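Local coordinates for protein malate synthase (Haloferax volcanii, PDB 3OYZ) that catalyses the magnesium-dependent Claisen condensation of acetyl-CoA with glyoxylate, followed by hydrolysis of malyl-CoA to malate and CoA, in the glyoxylate cycle, at residues R95-P108 with K132-L146. Residues are numbered along the deposited sequence; the frame is centred on the assembly and turned at random.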
loop_
_atom_site.group_PDB
_atom_site.type_symbol
_atom_site.label_atom_id
_atom_site.label_comp_id
_atom_site.label_asym_id
_atom_site.label_seq_id
_atom_site.Cartn_x
_atom_site.Cartn_y
_atom_site.Cartn_z
ATOM N N ARG A 95 5.690 -22.826 20.192
ATOM C CA ARG A 95 6.854 -21.996 20.522
ATOM C C ARG A 95 7.851 -22.838 21.304
ATOM O O ARG A 95 9.064 -22.720 21.168
ATOM C CB ARG A 95 6.381 -20.805 21.437
ATOM C CG ARG A 95 5.549 -19.854 20.517
ATOM C CD ARG A 95 5.318 -18.472 21.179
ATOM N NE ARG A 95 4.453 -18.529 22.350
ATOM C CZ ARG A 95 3.130 -18.382 22.381
ATOM N NH1 ARG A 95 2.406 -18.308 21.257
ATOM N NH2 ARG A 95 2.522 -18.329 23.570
ATOM N N TYR A 96 7.340 -23.557 22.295
ATOM C CA TYR A 96 8.236 -24.327 23.178
ATOM C C TYR A 96 8.982 -25.403 22.369
ATOM O O TYR A 96 10.166 -25.565 22.520
ATOM C CB TYR A 96 7.441 -24.927 24.357
ATOM C CG TYR A 96 8.293 -25.664 25.376
ATOM C CD1 TYR A 96 9.471 -25.111 25.865
ATOM C CD2 TYR A 96 7.932 -26.922 25.846
ATOM C CE1 TYR A 96 10.265 -25.728 26.808
ATOM C CE2 TYR A 96 8.772 -27.598 26.767
ATOM C CZ TYR A 96 9.904 -26.983 27.265
ATOM O OH TYR A 96 10.794 -27.550 28.172
ATOM N N GLN A 97 8.284 -26.074 21.473
ATOM C CA GLN A 97 8.892 -27.083 20.596
ATOM C C GLN A 97 10.014 -26.469 19.755
ATOM O O GLN A 97 11.123 -27.030 19.691
ATOM C CB GLN A 97 7.759 -27.747 19.821
ATOM C CG GLN A 97 8.304 -28.798 18.807
ATOM C CD GLN A 97 8.911 -30.005 19.526
ATOM O OE1 GLN A 97 8.176 -30.968 19.733
ATOM N NE2 GLN A 97 10.189 -29.942 19.964
ATOM N N GLY A 98 9.836 -25.239 19.243
ATOM C CA GLY A 98 10.858 -24.665 18.366
ATOM C C GLY A 98 12.018 -24.248 19.211
ATOM O O GLY A 98 13.162 -24.463 18.842
ATOM N N PHE A 99 11.742 -23.741 20.409
ATOM C CA PHE A 99 12.861 -23.489 21.268
ATOM C C PHE A 99 13.616 -24.807 21.645
ATOM O O PHE A 99 14.831 -24.788 21.695
ATOM C CB PHE A 99 12.277 -22.951 22.573
ATOM C CG PHE A 99 13.284 -22.817 23.691
ATOM C CD1 PHE A 99 14.450 -22.117 23.518
ATOM C CD2 PHE A 99 13.022 -23.403 24.919
ATOM C CE1 PHE A 99 15.399 -21.970 24.548
ATOM C CE2 PHE A 99 13.931 -23.272 25.976
ATOM C CZ PHE A 99 15.120 -22.539 25.796
ATOM N N GLN A 100 12.928 -25.869 22.054
ATOM C CA GLN A 100 13.706 -27.082 22.418
ATOM C C GLN A 100 14.572 -27.611 21.277
ATOM O O GLN A 100 15.733 -27.946 21.486
ATOM C CB GLN A 100 12.799 -28.221 22.862
ATOM C CG GLN A 100 11.765 -27.849 23.905
ATOM C CD GLN A 100 10.773 -29.005 24.161
ATOM O OE1 GLN A 100 9.658 -29.025 23.626
ATOM N NE2 GLN A 100 11.173 -29.967 24.997
ATOM N N HIS A 101 14.023 -27.597 20.066
ATOM C CA HIS A 101 14.818 -27.952 18.875
ATOM C C HIS A 101 15.995 -27.034 18.697
ATOM O O HIS A 101 17.056 -27.577 18.371
ATOM C CB HIS A 101 13.988 -28.169 17.591
ATOM C CG HIS A 101 13.180 -29.439 17.605
ATOM N ND1 HIS A 101 12.020 -29.629 16.879
ATOM C CD2 HIS A 101 13.373 -30.596 18.292
ATOM C CE1 HIS A 101 11.541 -30.848 17.090
ATOM N NE2 HIS A 101 12.359 -31.450 17.930
ATOM N N MET A 102 15.916 -25.708 18.944
ATOM C CA MET A 102 17.071 -24.873 18.676
ATOM C C MET A 102 18.114 -25.157 19.708
ATOM O O MET A 102 19.340 -25.005 19.469
ATOM C CB MET A 102 16.824 -23.333 18.868
ATOM C CG MET A 102 15.875 -22.722 17.885
ATOM S SD MET A 102 15.654 -20.888 17.960
ATOM C CE MET A 102 17.187 -20.408 18.645
ATOM N N LEU A 103 17.614 -25.435 20.910
ATOM C CA LEU A 103 18.545 -25.709 21.986
ATOM C C LEU A 103 19.389 -27.002 21.633
ATOM O O LEU A 103 20.612 -27.006 21.802
ATOM C CB LEU A 103 17.717 -25.898 23.250
ATOM C CG LEU A 103 18.429 -26.016 24.605
ATOM C CD1 LEU A 103 19.262 -24.785 25.002
ATOM C CD2 LEU A 103 17.410 -26.397 25.687
ATOM N N ASP A 104 18.746 -28.071 21.176
ATOM C CA ASP A 104 19.422 -29.326 20.721
ATOM C C ASP A 104 20.407 -29.066 19.593
ATOM O O ASP A 104 21.602 -29.420 19.682
ATOM C CB ASP A 104 18.398 -30.343 20.178
ATOM C CG ASP A 104 17.449 -30.846 21.230
ATOM O OD1 ASP A 104 17.790 -30.703 22.427
ATOM O OD2 ASP A 104 16.367 -31.385 20.866
ATOM N N ILE A 105 19.929 -28.383 18.548
ATOM C CA ILE A 105 20.749 -28.085 17.382
ATOM C C ILE A 105 22.012 -27.318 17.735
ATOM O O ILE A 105 23.051 -27.581 17.105
ATOM C CB ILE A 105 19.933 -27.454 16.250
ATOM C CG1 ILE A 105 18.901 -28.487 15.798
ATOM C CG2 ILE A 105 20.805 -26.956 15.135
ATOM C CD1 ILE A 105 17.723 -27.902 14.984
ATOM N N THR A 106 21.994 -26.423 18.731
ATOM C CA THR A 106 23.202 -25.612 18.940
ATOM C C THR A 106 24.123 -26.180 20.013
ATOM O O THR A 106 25.089 -25.543 20.416
ATOM C CB THR A 106 22.825 -24.162 19.418
ATOM O OG1 THR A 106 21.842 -24.337 20.445
ATOM C CG2 THR A 106 22.111 -23.407 18.284
ATOM N N ASP A 107 23.813 -27.339 20.558
ATOM C CA ASP A 107 24.745 -27.947 21.534
ATOM C C ASP A 107 26.121 -28.027 20.854
ATOM O O ASP A 107 26.216 -28.684 19.834
ATOM C CB ASP A 107 24.229 -29.353 21.850
ATOM C CG ASP A 107 25.087 -30.112 22.863
ATOM O OD1 ASP A 107 26.215 -29.682 23.217
ATOM O OD2 ASP A 107 24.556 -31.155 23.300
ATOM N N PRO A 108 27.162 -27.347 21.353
ATOM C CA PRO A 108 28.455 -27.192 20.694
ATOM C C PRO A 108 29.251 -28.534 20.636
ATOM O O PRO A 108 30.069 -28.733 19.741
ATOM C CB PRO A 108 29.203 -26.230 21.630
ATOM C CG PRO A 108 28.128 -25.541 22.382
ATOM C CD PRO A 108 27.178 -26.682 22.667
ATOM N N LYS A 132 9.284 -12.587 22.237
ATOM C CA LYS A 132 9.341 -13.965 22.899
ATOM C C LYS A 132 10.369 -14.855 22.149
ATOM O O LYS A 132 11.108 -15.583 22.787
ATOM C CB LYS A 132 7.990 -14.667 22.737
ATOM C CG LYS A 132 6.909 -13.989 23.622
ATOM C CD LYS A 132 5.528 -14.552 23.288
ATOM C CE LYS A 132 4.492 -13.793 24.169
ATOM N NZ LYS A 132 3.096 -14.298 23.867
ATOM N N ALA A 133 10.431 -14.790 20.821
ATOM C CA ALA A 133 11.391 -15.634 20.108
ATOM C C ALA A 133 12.784 -15.093 20.475
ATOM O O ALA A 133 13.704 -15.874 20.831
ATOM C CB ALA A 133 11.132 -15.583 18.587
ATOM N N ASP A 134 12.995 -13.774 20.378
ATOM C CA ASP A 134 14.246 -13.190 20.811
ATOM C C ASP A 134 14.761 -13.662 22.164
ATOM O O ASP A 134 15.984 -13.929 22.360
ATOM C CB ASP A 134 14.205 -11.650 20.809
ATOM C CG ASP A 134 15.442 -11.054 21.414
ATOM O OD1 ASP A 134 16.503 -11.136 20.765
ATOM O OD2 ASP A 134 15.429 -10.456 22.513
ATOM N N GLU A 135 13.851 -13.758 23.115
ATOM C CA GLU A 135 14.278 -14.222 24.430
ATOM C C GLU A 135 14.778 -15.706 24.361
ATOM O O GLU A 135 15.751 -15.998 25.007
ATOM C CB GLU A 135 13.145 -14.089 25.412
ATOM C CG GLU A 135 13.454 -14.685 26.783
ATOM C CD GLU A 135 14.654 -14.053 27.486
ATOM O OE1 GLU A 135 15.221 -13.003 27.135
ATOM O OE2 GLU A 135 14.982 -14.621 28.540
ATOM N N PHE A 136 14.107 -16.570 23.630
ATOM C CA PHE A 136 14.631 -17.931 23.403
ATOM C C PHE A 136 15.992 -17.967 22.734
ATOM O O PHE A 136 16.848 -18.761 23.132
ATOM C CB PHE A 136 13.613 -18.763 22.647
ATOM C CG PHE A 136 12.419 -19.093 23.472
ATOM C CD1 PHE A 136 12.585 -19.633 24.746
ATOM C CD2 PHE A 136 11.131 -18.974 22.959
ATOM C CE1 PHE A 136 11.464 -20.045 25.492
ATOM C CE2 PHE A 136 9.997 -19.363 23.713
ATOM C CZ PHE A 136 10.180 -19.879 24.980
ATOM N N PHE A 137 16.256 -17.095 21.762
ATOM C CA PHE A 137 17.577 -17.032 21.159
ATOM C C PHE A 137 18.598 -16.679 22.241
ATOM O O PHE A 137 19.718 -17.275 22.306
ATOM C CB PHE A 137 17.698 -15.947 20.049
ATOM C CG PHE A 137 17.210 -16.338 18.711
ATOM C CD1 PHE A 137 18.124 -16.628 17.685
ATOM C CD2 PHE A 137 15.843 -16.455 18.464
ATOM C CE1 PHE A 137 17.641 -17.004 16.457
ATOM C CE2 PHE A 137 15.347 -16.826 17.257
ATOM C CZ PHE A 137 16.260 -17.088 16.211
ATOM N N THR A 138 18.291 -15.661 23.056
ATOM C CA THR A 138 19.203 -15.253 24.113
ATOM C C THR A 138 19.464 -16.433 25.098
ATOM O O THR A 138 20.602 -16.654 25.537
ATOM C CB THR A 138 18.614 -14.018 24.848
ATOM O OG1 THR A 138 18.530 -12.966 23.873
ATOM C CG2 THR A 138 19.602 -13.562 25.926
ATOM N N ILE A 139 18.404 -17.081 25.525
ATOM C CA ILE A 139 18.598 -18.249 26.433
ATOM C C ILE A 139 19.487 -19.346 25.797
ATOM O O ILE A 139 20.426 -19.782 26.461
ATOM C CB ILE A 139 17.255 -18.788 26.883
ATOM C CG1 ILE A 139 16.685 -17.836 27.978
ATOM C CG2 ILE A 139 17.372 -20.223 27.480
ATOM C CD1 ILE A 139 15.178 -18.041 28.137
ATOM N N VAL A 140 19.200 -19.774 24.572
ATOM C CA VAL A 140 20.049 -20.717 23.819
ATOM C C VAL A 140 21.500 -20.326 23.788
ATOM O O VAL A 140 22.357 -21.171 24.146
ATOM C CB VAL A 140 19.504 -20.924 22.390
ATOM C CG1 VAL A 140 20.563 -21.583 21.527
ATOM C CG2 VAL A 140 18.184 -21.647 22.449
ATOM N N GLU A 141 21.819 -19.100 23.358
ATOM C CA GLU A 141 23.157 -18.531 23.447
ATOM C C GLU A 141 23.855 -18.687 24.790
ATOM O O GLU A 141 25.018 -19.143 24.891
ATOM C CB GLU A 141 23.262 -17.068 22.967
ATOM C CG GLU A 141 22.921 -16.992 21.466
ATOM C CD GLU A 141 22.618 -15.551 20.994
ATOM O OE1 GLU A 141 22.271 -14.671 21.835
ATOM O OE2 GLU A 141 22.684 -15.309 19.771
ATOM N N HIS A 142 23.154 -18.262 25.831
ATOM C CA HIS A 142 23.746 -18.331 27.161
ATOM C C HIS A 142 23.898 -19.799 27.618
ATOM O O HIS A 142 24.900 -20.135 28.228
ATOM C CB HIS A 142 22.951 -17.516 28.187
ATOM C CG HIS A 142 23.256 -16.043 28.116
ATOM N ND1 HIS A 142 24.132 -15.421 28.977
ATOM C CD2 HIS A 142 22.913 -15.109 27.193
ATOM C CE1 HIS A 142 24.242 -14.143 28.646
ATOM N NE2 HIS A 142 23.520 -13.934 27.554
ATOM N N GLU A 143 22.940 -20.655 27.337
ATOM C CA GLU A 143 22.970 -22.040 27.786
ATOM C C GLU A 143 24.178 -22.745 27.117
ATOM O O GLU A 143 24.725 -23.673 27.703
ATOM C CB GLU A 143 21.695 -22.810 27.445
ATOM C CG GLU A 143 20.545 -22.449 28.373
ATOM C CD GLU A 143 20.890 -22.714 29.847
ATOM O OE1 GLU A 143 21.293 -23.875 30.112
ATOM O OE2 GLU A 143 20.795 -21.803 30.719
ATOM N N HIS A 144 24.677 -22.274 25.978
ATOM C CA HIS A 144 25.609 -23.093 25.196
ATOM C C HIS A 144 26.902 -22.320 25.030
ATOM O O HIS A 144 27.695 -22.663 24.164
ATOM C CB HIS A 144 25.041 -23.478 23.825
ATOM C CG HIS A 144 24.090 -24.626 23.889
ATOM N ND1 HIS A 144 24.194 -25.602 24.853
ATOM C CD2 HIS A 144 23.037 -24.984 23.115
ATOM C CE1 HIS A 144 23.217 -26.481 24.711
ATOM N NE2 HIS A 144 22.512 -26.140 23.651
ATOM N N GLY A 145 27.087 -21.294 25.850
ATOM C CA GLY A 145 28.200 -20.367 25.770
ATOM C C GLY A 145 28.523 -19.746 24.427
ATOM O O GLY A 145 29.692 -19.470 24.132
ATOM N N LEU A 146 27.509 -19.493 23.604
ATOM C CA LEU A 146 27.736 -18.693 22.400
ATOM C C LEU A 146 27.789 -17.213 22.713
ATOM O O LEU A 146 27.251 -16.781 23.739
ATOM C CB LEU A 146 26.655 -18.969 21.350
ATOM C CG LEU A 146 26.342 -20.460 21.268
ATOM C CD1 LEU A 146 25.150 -20.653 20.386
ATOM C CD2 LEU A 146 27.570 -21.225 20.606
#
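F99 and F136 stack between two neighbouring outer helices of the TIM barrel, 92-105 and 127-143. Helix 92-105 leads into strand 118-121 and helix 127-143 follows it, so the two are successive helices of the (beta/alpha)8 barrel. Their segments run roughly parallel, crossing at -28° with axes 9.8 Å apart.

Aromatic contacts come first. The F99 and F136 rings form an offset stack, with centroids 4.3 Å apart and planes at 24°. With CG anti to the backbone N, the F99 ring lies on F136. Its CB, placed by the backbone, sits over the centre of the F136 face. M102 bends at chi3, and its CE sits 3.9 Å from the centroid of the F137 ring, over the face. Its SD lies over the same face, a Met-aromatic contact. On the barrel side, M102 and F137 both touch F119.

Apolar contacts fill in around the stack. V140 CG2 packs 3.5 Å from F99 CE1, and I139 CG2 meets F99 CZ. One turn on, L103 CD1 approaches V140 CG2 and E143 CB.

One hydrogen bond ties the C-terminal ends together. H144 NE2 donates to L103 O at 2.8 Å, with an N-H...O angle of 147° and the acceptor near the ring plane. D107 CA and P108 CD lie over one face of the imidazole. Putting an alanine here is likely to leave L103 O without this donor and open a gap beneath D107 and P108. At the imidazole edge, T106 OG1 lies 3.0 Å from H144 CD2. T106 OG1 itself donates to M102 O at 2.8 Å.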